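Side-chain contacts in lactate dehydrogenase (Eimeria maxima, PDB 6CT6), which probably catalyses the NAD-dependent interconversion of lactate and pyruvate, holding here NADH and the substrate analogue oxamate in its active site: residues L38-V42 with P43-M47; Y67-S71 with Y72-T76; L104-N107 with I108-R112. One frame throughout, in Å; residues are numbered along the deposited sequence.

Contact 1 of 3, residues L38-V42 with P43-M47. With NAI (1,4-dihydronicotinamide adenine dinucleotide), chain D.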
loop_
_atom_site.group_PDB
_atom_site.type_symbol
_atom_site.label_atom_id
_atom_site.label_comp_id
_atom_site.label_asym_id
_atom_site.label_seq_id
_atom_site.Cartn_x
_atom_site.Cartn_y
_atom_site.Cartn_z
ATOM N N LEU B 38 14.642 -0.980 -1.173
ATOM C CA LEU B 38 13.898 -1.826 -2.095
ATOM C C LEU B 38 14.876 -2.365 -3.131
ATOM O O LEU B 38 15.340 -1.618 -3.997
ATOM C CB LEU B 38 12.784 -1.030 -2.767
ATOM C CG LEU B 38 11.472 -0.850 -2.011
ATOM C CD1 LEU B 38 10.658 0.237 -2.685
ATOM C CD2 LEU B 38 10.704 -2.158 -1.970
ATOM N N PHE B 39 15.200 -3.650 -3.039
ATOM C CA PHE B 39 16.121 -4.284 -3.967
ATOM C C PHE B 39 15.351 -5.137 -4.966
ATOM O O PHE B 39 14.401 -5.836 -4.601
ATOM C CB PHE B 39 17.145 -5.152 -3.236
ATOM C CG PHE B 39 17.931 -6.040 -4.153
ATOM C CD1 PHE B 39 19.017 -5.549 -4.857
ATOM C CD2 PHE B 39 17.572 -7.363 -4.323
ATOM C CE1 PHE B 39 19.735 -6.368 -5.709
ATOM C CE2 PHE B 39 18.285 -8.187 -5.174
ATOM C CZ PHE B 39 19.366 -7.688 -5.867
ATOM N N ASP B 40 15.768 -5.079 -6.227
ATOM C CA ASP B 40 15.121 -5.864 -7.267
ATOM C C ASP B 40 16.100 -6.062 -8.416
ATOM O O ASP B 40 17.127 -5.388 -8.512
ATOM C CB ASP B 40 13.836 -5.189 -7.754
ATOM C CG ASP B 40 12.835 -6.181 -8.305
ATOM O OD1 ASP B 40 11.850 -6.473 -7.599
ATOM O OD2 ASP B 40 13.035 -6.676 -9.438
ATOM N N VAL B 41 15.767 -7.015 -9.285
ATOM C CA VAL B 41 16.567 -7.277 -10.477
ATOM C C VAL B 41 16.064 -6.508 -11.694
ATOM O O VAL B 41 16.788 -6.405 -12.696
ATOM C CB VAL B 41 16.603 -8.785 -10.790
ATOM C CG1 VAL B 41 17.300 -9.538 -9.672
ATOM C CG2 VAL B 41 15.192 -9.334 -11.002
ATOM N N VAL B 42 14.844 -5.980 -11.644
ATOM C CA VAL B 42 14.317 -5.130 -12.710
ATOM C C VAL B 42 15.040 -3.789 -12.645
ATOM O O VAL B 42 15.030 -3.141 -11.587
ATOM C CB VAL B 42 12.797 -4.949 -12.582
ATOM C CG1 VAL B 42 12.271 -3.978 -13.644
ATOM C CG2 VAL B 42 12.096 -6.296 -12.695
ATOM N N PRO B 43 15.676 -3.330 -13.723
ATOM C CA PRO B 43 16.447 -2.083 -13.638
ATOM C C PRO B 43 15.556 -0.886 -13.340
ATOM O O PRO B 43 14.503 -0.703 -13.955
ATOM C CB PRO B 43 17.098 -1.972 -15.025
ATOM C CG PRO B 43 17.039 -3.350 -15.596
ATOM C CD PRO B 43 15.780 -3.935 -15.063
ATOM N N ASN B 44 15.986 -0.079 -12.366
ATOM C CA ASN B 44 15.404 1.230 -12.071
ATOM C C ASN B 44 14.016 1.196 -11.429
ATOM O O ASN B 44 13.629 2.165 -10.768
ATOM C CB ASN B 44 15.350 2.074 -13.349
ATOM C CG ASN B 44 16.728 2.423 -13.869
ATOM O OD1 ASN B 44 17.664 2.614 -13.093
ATOM N ND2 ASN B 44 16.862 2.507 -15.189
ATOM N N MET B 45 13.254 0.117 -11.610
ATOM C CA MET B 45 11.908 0.074 -11.041
ATOM C C MET B 45 11.904 0.328 -9.536
ATOM O O MET B 45 11.088 1.145 -9.072
ATOM C CB MET B 45 11.248 -1.265 -11.387
ATOM C CG MET B 45 9.836 -1.444 -10.833
ATOM S SD MET B 45 9.782 -2.047 -9.127
ATOM C CE MET B 45 10.168 -3.778 -9.378
ATOM N N PRO B 46 12.751 -0.311 -8.727
ATOM C CA PRO B 46 12.744 0.005 -7.288
ATOM C C PRO B 46 13.142 1.437 -6.980
ATOM O O PRO B 46 12.744 1.965 -5.936
ATOM C CB PRO B 46 13.741 -1.006 -6.698
ATOM C CG PRO B 46 14.565 -1.463 -7.849
ATOM C CD PRO B 46 13.671 -1.418 -9.040
ATOM N N MET B 47 13.920 2.086 -7.854
ATOM C CA MET B 47 14.236 3.496 -7.646
ATOM C C MET B 47 13.011 4.376 -7.855
ATOM O O MET B 47 12.856 5.394 -7.169
ATOM C CB MET B 47 15.362 3.937 -8.581
ATOM C CG MET B 47 16.745 3.398 -8.223
ATOM S SD MET B 47 16.951 1.645 -8.608
ATOM C CE MET B 47 18.736 1.513 -8.727
HETATM P PA NAI D . 5.820 -9.873 -7.640
HETATM O O1A NAI D . 6.079 -10.575 -8.954
HETATM O O2A NAI D . 4.952 -8.637 -7.612
HETATM O O5B NAI D . 7.251 -9.490 -7.017
HETATM C C5B NAI D . 8.352 -10.390 -7.104
HETATM C C4B NAI D . 9.595 -9.572 -7.404
HETATM O O4B NAI D . 10.790 -10.327 -7.194
HETATM C C3B NAI D . 9.631 -9.097 -8.854
HETATM O O3B NAI D . 9.621 -7.668 -8.886
HETATM C C2B NAI D . 10.926 -9.654 -9.414
HETATM O O2B NAI D . 11.569 -8.762 -10.326
HETATM C C1B NAI D . 11.732 -9.836 -8.142
HETATM N N9A NAI D . 12.909 -10.724 -8.257
HETATM C C8A NAI D . 13.120 -11.774 -9.076
HETATM N N7A NAI D . 14.354 -12.303 -8.848
HETATM C C5A NAI D . 14.939 -11.577 -7.877
HETATM C C6A NAI D . 16.223 -11.574 -7.148
HETATM N N6A NAI D . 17.179 -12.487 -7.417
HETATM N N1A NAI D . 16.414 -10.627 -6.201
HETATM C C2A NAI D . 15.477 -9.704 -5.909
HETATM N N3A NAI D . 14.292 -9.651 -6.534
HETATM C C4A NAI D . 13.979 -10.540 -7.500
HETATM O O3 NAI D . 5.236 -10.961 -6.596
HETATM P PN NAI D . 4.515 -10.619 -5.189
HETATM O O1N NAI D . 3.040 -10.417 -5.440
HETATM O O2N NAI D . 5.312 -9.555 -4.472
HETATM O O5D NAI D . 4.692 -12.023 -4.418
HETATM C C5D NAI D . 6.002 -12.476 -4.097
HETATM C C4D NAI D . 5.992 -13.888 -3.530
HETATM O O4D NAI D . 5.218 -13.958 -2.325
HETATM C C3D NAI D . 5.374 -14.875 -4.508
HETATM O O3D NAI D . 6.175 -16.058 -4.537
HETATM C C2D NAI D . 4.012 -15.165 -3.921
HETATM O O2D NAI D . 3.496 -16.443 -4.295
HETATM C C1D NAI D . 4.331 -15.074 -2.438
HETATM N N1N NAI D . 3.186 -14.946 -1.526
HETATM C C2N NAI D . 3.335 -15.554 -0.348
HETATM C C3N NAI D . 2.366 -15.523 0.630
HETATM C C7N NAI D . 2.649 -16.255 1.909
HETATM O O7N NAI D . 3.791 -16.620 2.141
HETATM N N7N NAI D . 1.659 -16.509 2.755
HETATM C C4N NAI D . 1.072 -14.784 0.419
HETATM C C5N NAI D . 1.022 -14.161 -0.901
HETATM C C6N NAI D . 2.074 -14.256 -1.811
#

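Contact 2 of 3, residues Y67-S71 with Y72-T76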
loop_
_atom_site.group_PDB
_atom_site.type_symbol
_atom_site.label_atom_id
_atom_site.label_comp_id
_atom_site.label_asym_id
_atom_site.label_seq_id
_atom_site.Cartn_x
_atom_site.Cartn_y
_atom_site.Cartn_z
ATOM N N TYR B 67 15.368 3.659 -0.261
ATOM C CA TYR B 67 16.316 3.588 -1.361
ATOM C C TYR B 67 15.899 2.486 -2.330
ATOM O O TYR B 67 15.317 1.473 -1.928
ATOM C CB TYR B 67 17.734 3.287 -0.862
ATOM C CG TYR B 67 18.265 4.170 0.251
ATOM C CD1 TYR B 67 19.038 5.293 -0.031
ATOM C CD2 TYR B 67 18.030 3.859 1.586
ATOM C CE1 TYR B 67 19.541 6.093 0.982
ATOM C CE2 TYR B 67 18.529 4.655 2.606
ATOM C CZ TYR B 67 19.285 5.770 2.297
ATOM O OH TYR B 67 19.784 6.566 3.301
ATOM N N GLY B 68 16.201 2.689 -3.608
ATOM C CA GLY B 68 16.076 1.649 -4.626
ATOM C C GLY B 68 17.454 1.192 -5.079
ATOM O O GLY B 68 18.369 2.009 -5.219
ATOM N N SER B 69 17.598 -0.114 -5.300
ATOM C CA SER B 69 18.889 -0.670 -5.684
ATOM C C SER B 69 18.701 -1.893 -6.573
ATOM O O SER B 69 17.739 -2.653 -6.424
ATOM C CB SER B 69 19.719 -1.058 -4.458
ATOM O OG SER B 69 20.997 -1.535 -4.842
ATOM N N ASN B 70 19.644 -2.069 -7.504
ATOM C CA ASN B 70 19.758 -3.280 -8.308
ATOM C C ASN B 70 20.998 -4.091 -7.947
ATOM O O ASN B 70 21.384 -4.990 -8.702
ATOM C CB ASN B 70 19.789 -2.937 -9.800
ATOM C CG ASN B 70 18.492 -2.329 -10.294
ATOM O OD1 ASN B 70 18.493 -1.266 -10.917
ATOM N ND2 ASN B 70 17.379 -3.001 -10.030
ATOM N N SER B 71 21.632 -3.797 -6.810
ATOM C CA SER B 71 22.884 -4.431 -6.415
ATOM C C SER B 71 22.728 -5.094 -5.055
ATOM O O SER B 71 22.250 -4.465 -4.104
ATOM C CB SER B 71 24.027 -3.417 -6.367
ATOM O OG SER B 71 25.163 -3.975 -5.726
ATOM N N TYR B 72 23.147 -6.359 -4.964
ATOM C CA TYR B 72 23.088 -7.083 -3.699
ATOM C C TYR B 72 23.866 -6.393 -2.584
ATOM O O TYR B 72 23.550 -6.604 -1.408
ATOM C CB TYR B 72 23.628 -8.504 -3.867
ATOM C CG TYR B 72 22.667 -9.488 -4.496
ATOM C CD1 TYR B 72 21.451 -9.787 -3.895
ATOM C CD2 TYR B 72 22.994 -10.145 -5.674
ATOM C CE1 TYR B 72 20.581 -10.695 -4.464
ATOM C CE2 TYR B 72 22.132 -11.054 -6.249
ATOM C CZ TYR B 72 20.931 -11.324 -5.640
ATOM O OH TYR B 72 20.079 -12.233 -6.212
ATOM N N GLU B 73 24.881 -5.588 -2.909
ATOM C CA GLU B 73 25.652 -4.951 -1.846
ATOM C C GLU B 73 24.824 -3.957 -1.045
ATOM O O GLU B 73 25.284 -3.500 0.008
ATOM C CB GLU B 73 26.891 -4.248 -2.413
ATOM C CG GLU B 73 26.620 -2.921 -3.095
ATOM C CD GLU B 73 27.801 -2.443 -3.920
ATOM O OE1 GLU B 73 28.890 -2.244 -3.340
ATOM O OE2 GLU B 73 27.647 -2.283 -5.151
ATOM N N CYS B 74 23.616 -3.619 -1.504
ATOM C CA CYS B 74 22.726 -2.780 -0.715
ATOM C C CYS B 74 22.271 -3.467 0.565
ATOM O O CYS B 74 21.735 -2.791 1.450
ATOM C CB CYS B 74 21.505 -2.379 -1.546
ATOM S SG CYS B 74 20.235 -3.668 -1.712
ATOM N N LEU B 75 22.469 -4.783 0.682
ATOM C CA LEU B 75 22.139 -5.498 1.907
ATOM C C LEU B 75 23.118 -5.211 3.034
ATOM O O LEU B 75 22.858 -5.615 4.170
ATOM C CB LEU B 75 22.104 -7.004 1.650
ATOM C CG LEU B 75 21.058 -7.508 0.657
ATOM C CD1 LEU B 75 21.198 -9.008 0.449
ATOM C CD2 LEU B 75 19.656 -7.174 1.133
ATOM N N THR B 76 24.227 -4.529 2.753
ATOM C CA THR B 76 25.225 -4.281 3.782
ATOM C C THR B 76 24.588 -3.553 4.958
ATOM O O THR B 76 23.958 -2.503 4.790
ATOM C CB THR B 76 26.387 -3.464 3.214
ATOM O OG1 THR B 76 26.982 -4.171 2.119
ATOM C CG2 THR B 76 27.450 -3.218 4.284
#

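Contact 3 of 3, residues L104-N107 with I108-R112. With NAI (1,4-dihydronicotinamide adenine dinucleotide), chain D.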
loop_
_atom_site.group_PDB
_atom_site.type_symbol
_atom_site.label_atom_id
_atom_site.label_comp_id
_atom_site.label_asym_id
_atom_site.label_seq_id
_atom_site.Cartn_x
_atom_site.Cartn_y
_atom_site.Cartn_z
ATOM N N LEU B 104 8.546 -23.659 -8.791
ATOM C CA LEU B 104 9.549 -24.103 -7.824
ATOM C C LEU B 104 10.935 -24.272 -8.432
ATOM O O LEU B 104 11.906 -23.779 -7.836
ATOM C CB LEU B 104 9.065 -25.407 -7.176
ATOM C CG LEU B 104 9.896 -25.990 -6.031
ATOM C CD1 LEU B 104 9.025 -26.900 -5.184
ATOM C CD2 LEU B 104 11.102 -26.771 -6.538
ATOM N N PRO B 105 11.111 -24.948 -9.573
ATOM C CA PRO B 105 12.474 -25.136 -10.099
ATOM C C PRO B 105 13.203 -23.833 -10.346
ATOM O O PRO B 105 14.432 -23.781 -10.222
ATOM C CB PRO B 105 12.240 -25.902 -11.411
ATOM C CG PRO B 105 10.883 -26.496 -11.278
ATOM C CD PRO B 105 10.097 -25.517 -10.473
ATOM N N VAL B 106 12.474 -22.780 -10.703
ATOM C CA VAL B 106 13.091 -21.490 -10.985
ATOM C C VAL B 106 13.404 -20.754 -9.690
ATOM O O VAL B 106 14.517 -20.255 -9.486
ATOM C CB VAL B 106 12.164 -20.658 -11.891
ATOM C CG1 VAL B 106 12.797 -19.313 -12.226
ATOM C CG2 VAL B 106 11.828 -21.432 -13.155
ATOM N N ASN B 107 12.427 -20.691 -8.790
ATOM C CA ASN B 107 12.563 -19.861 -7.605
ATOM C C ASN B 107 13.481 -20.482 -6.560
ATOM O O ASN B 107 14.044 -19.751 -5.741
ATOM C CB ASN B 107 11.172 -19.577 -7.035
ATOM C CG ASN B 107 10.388 -18.599 -7.900
ATOM O OD1 ASN B 107 10.970 -17.703 -8.512
ATOM N ND2 ASN B 107 9.075 -18.780 -7.975
ATOM N N ILE B 108 13.675 -21.805 -6.581
ATOM C CA ILE B 108 14.658 -22.411 -5.686
ATOM C C ILE B 108 16.047 -21.853 -5.977
ATOM O O ILE B 108 16.843 -21.624 -5.062
ATOM C CB ILE B 108 14.628 -23.949 -5.795
ATOM C CG1 ILE B 108 15.496 -24.578 -4.701
ATOM C CG2 ILE B 108 15.090 -24.425 -7.166
ATOM C CD1 ILE B 108 14.761 -24.779 -3.401
ATOM N N LYS B 109 16.359 -21.616 -7.256
ATOM C CA LYS B 109 17.675 -21.085 -7.601
ATOM C C LYS B 109 17.799 -19.620 -7.206
ATOM O O LYS B 109 18.877 -19.172 -6.800
ATOM C CB LYS B 109 17.949 -21.268 -9.096
ATOM C CG LYS B 109 18.072 -22.724 -9.519
ATOM C CD LYS B 109 18.842 -22.877 -10.823
ATOM C CE LYS B 109 18.911 -24.336 -11.247
ATOM N NZ LYS B 109 19.573 -25.204 -10.232
ATOM N N ILE B 110 16.709 -18.857 -7.316
ATOM C CA ILE B 110 16.728 -17.469 -6.860
ATOM C C ILE B 110 16.948 -17.413 -5.354
ATOM O O ILE B 110 17.731 -16.596 -4.856
ATOM C CB ILE B 110 15.427 -16.756 -7.276
ATOM C CG1 ILE B 110 15.386 -16.591 -8.796
ATOM C CG2 ILE B 110 15.304 -15.395 -6.587
ATOM C CD1 ILE B 110 14.045 -16.133 -9.340
ATOM N N MET B 111 16.265 -18.283 -4.606
ATOM C CA MET B 111 16.444 -18.316 -3.157
ATOM C C MET B 111 17.897 -18.563 -2.776
ATOM O O MET B 111 18.359 -18.064 -1.744
ATOM C CB MET B 111 15.556 -19.399 -2.543
ATOM C CG MET B 111 14.063 -19.118 -2.618
ATOM S SD MET B 111 13.543 -17.604 -1.776
ATOM C CE MET B 111 13.579 -16.411 -3.113
ATOM N N ARG B 112 18.634 -19.322 -3.591
ATOM C CA ARG B 112 20.012 -19.648 -3.249
ATOM C C ARG B 112 20.968 -18.511 -3.588
ATOM O O ARG B 112 21.965 -18.323 -2.882
ATOM C CB ARG B 112 20.415 -20.948 -3.946
ATOM C CG ARG B 112 19.717 -22.164 -3.340
ATOM C CD ARG B 112 19.907 -23.434 -4.147
ATOM N NE ARG B 112 19.250 -24.574 -3.504
ATOM C CZ ARG B 112 18.874 -25.684 -4.134
ATOM N NH1 ARG B 112 19.073 -25.817 -5.440
ATOM N NH2 ARG B 112 18.286 -26.662 -3.459
HETATM P PA NAI D . 5.820 -9.873 -7.640
HETATM O O1A NAI D . 6.079 -10.575 -8.954
HETATM O O2A NAI D . 4.952 -8.637 -7.612
HETATM O O5B NAI D . 7.251 -9.490 -7.017
HETATM C C5B NAI D . 8.352 -10.390 -7.104
HETATM C C4B NAI D . 9.595 -9.572 -7.404
HETATM O O4B NAI D . 10.790 -10.327 -7.194
HETATM C C3B NAI D . 9.631 -9.097 -8.854
HETATM O O3B NAI D . 9.621 -7.668 -8.886
HETATM C C2B NAI D . 10.926 -9.654 -9.414
HETATM O O2B NAI D . 11.569 -8.762 -10.326
HETATM C C1B NAI D . 11.732 -9.836 -8.142
HETATM N N9A NAI D . 12.909 -10.724 -8.257
HETATM C C8A NAI D . 13.120 -11.774 -9.076
HETATM N N7A NAI D . 14.354 -12.303 -8.848
HETATM C C5A NAI D . 14.939 -11.577 -7.877
HETATM C C6A NAI D . 16.223 -11.574 -7.148
HETATM N N6A NAI D . 17.179 -12.487 -7.417
HETATM N N1A NAI D . 16.414 -10.627 -6.201
HETATM C C2A NAI D . 15.477 -9.704 -5.909
HETATM N N3A NAI D . 14.292 -9.651 -6.534
HETATM C C4A NAI D . 13.979 -10.540 -7.500
HETATM O O3 NAI D . 5.236 -10.961 -6.596
HETATM P PN NAI D . 4.515 -10.619 -5.189
HETATM O O1N NAI D . 3.040 -10.417 -5.440
HETATM O O2N NAI D . 5.312 -9.555 -4.472
HETATM O O5D NAI D . 4.692 -12.023 -4.418
HETATM C C5D NAI D . 6.002 -12.476 -4.097
HETATM C C4D NAI D . 5.992 -13.888 -3.530
HETATM O O4D NAI D . 5.218 -13.958 -2.325
HETATM C C3D NAI D . 5.374 -14.875 -4.508
HETATM O O3D NAI D . 6.175 -16.058 -4.537
HETATM C C2D NAI D . 4.012 -15.165 -3.921
HETATM O O2D NAI D . 3.496 -16.443 -4.295
HETATM C C1D NAI D . 4.331 -15.074 -2.438
HETATM N N1N NAI D . 3.186 -14.946 -1.526
HETATM C C2N NAI D . 3.335 -15.554 -0.348
HETATM C C3N NAI D . 2.366 -15.523 0.630
HETATM C C7N NAI D . 2.649 -16.255 1.909
HETATM O O7N NAI D . 3.791 -16.620 2.141
HETATM N N7N NAI D . 1.659 -16.509 2.755
HETATM C C4N NAI D . 1.072 -14.784 0.419
HETATM C C5N NAI D . 1.022 -14.161 -0.901
HETATM C C6N NAI D . 2.074 -14.256 -1.811
#

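Contact 1 of 3, residues L38-V42 with P43-M47
Leu38, last but one in strand 35-39, rests its CB on the ring of Pro46, whose CB also comes to 3.2 Å from Leu38 O. The ring of Phe39 leaves this contact for the cofactor: NAI N1A lies near its plane, at the ring edge. Asp40 comes next and works on two sides. Asp40 CB packs against Pro46 CG, while the carboxylate takes both adenosine ribose hydroxyls, NAI O3B on Asp40 OD1 at 2.8 Å and NAI O2B on Asp40 OD2 at 2.7 Å. Asp40 OD2 also receives Val42 N at 2.9 Å in a nearly straight bond (173°), through the lone pair turned away from OD1, which makes an Asx turn; OD1 has a further donor in Ser17 N. Met45 folds back along its chain (chi2 -85°) and brings its CE to 3.6 Å from Asp40 OD1. Val41 lays CG1 against the adenine at NAI C6A. In Val42, CG1 stands anti to the backbone N (chi1 176°) and meets Met45 CB at 3.7 Å, while CG2 approaches the ribose. An acidic side chain gripping both ribose hydroxyls is the classic mark of NAD-specific Rossmann domains: a 2'-phosphate here would probably be repelled, consistent with a preference for NADH over NADPH.

Contact 2 of 3, residues Y67-S71 with Y72-T76
Ser69 lies against Cys74, its OG 3.4 Å from Cys74 CB and its CB alongside the same methylene and the sulfur. Cys74 SG sits between its own backbone N and carbonyl carbon (chi1 78°), which folds the sulfur back toward the strand end, beside Ser69 CB and Ser71 O. The hydroxyl of Ser69 has a second task: it accepts Ser71 N at 3.1 Å, an ST turn that bends the chain as it leaves strand 66-69.

Ser71 then ties down the first turn of the 3-10 segment 72-75. Ser71 OG takes the backbone N of Glu73 at 3.3 Å and donates to Glu73 OE2 at 3.1 Å. That carboxylate oxygen is met on its anti side, 20° out of the carboxylate plane, so side chain and main chain of one residue close on a single hydroxyl. Ser71 O meanwhile receives Cys74 N at 3.1 Å, with the donor standing well above the carbonyl plane. At the far end Glu73 O takes two donors, Thr76 N and Thr76 OG1, the hydroxyl at 2.8 Å.

Tyr72 touches Ser71 through its CB, while its ring runs on to meet that of Phe39, the planes about 30° apart, and its OH is hydrogen-bonded to NAI N6A. Asn70 reaches the loop after strand 35-39, its ND2 bonded to the carbonyl oxygens of Asp40 and Val42 and its OD1 to Asn44 N, thereby holding that loop.

This is the turn that follows the third parallel strand of the Rossmann-type NAD-binding domain, and through Tyr72 it forms part of the adenine end of the cofactor pocket.

Contact 3 of 3, residues L104-N107 with I108-R112
Asn107 and Ile110 lie side by side on one flank of helix 104-121 and point the same way, with Asn107 OD1 3.6 Å from Ile110 CD1. Asn107 OD1 is hydrogen-bonded to the backbone N of Ile87, so this polar end is tied to a neighbouring loop. Ile110 has CG1 anti to its carbonyl carbon (chi1 -68°), which leaves CG2 to face the adenine of the cofactor, 3.6 Å from NAI N6A, while CD1 approaches NAI N7A. Behind Ile110, Val106 CG1 makes a looser apolar contact with the same CD1. Met111 is turned to another flank, its CG 3.2 Å from Asn107 O, the carbonyl that accepts Met111 N at 2.9 Å. Ile108 takes yet another direction: CG2 presses on Pro105 O at 3.2 Å and on Leu104 O, and CG1 covers one face of the Arg112 guanidinium, over its centre. Arg112 NH2 forms a salt bridge with Asp327. Around the helix, Leu104, Ile108 and Arg112 pack on Ile323 of the long C-terminal helix 303-328, whereas Asn107, Ile108 and Met111 touch helix 134-145, and Ile110 meets Ala85 in the loop after strand 80-83.

All three contacts belong to the NAD-binding domain and follow one another along the chain. Contacts 1 and 2 are direct neighbours, centres 9 Å apart: strands 35-39 and 66-69 pair in the parallel part of the mixed sheet, with helix 45-59 crossing over between them, and each contact is the bend just past its strand's C-terminal end. Contact 3, on helix 104-121, is centred about 19 Å from contact 1 and 20 Å from contact 2 and touches neither. The cofactor bridges that separation, with its adenosine end between the strand-end loops and the helix. Contact 1 fixes the ribose, while residues of all three reach the adenine, so the pocket draws on distant parts of the sequence.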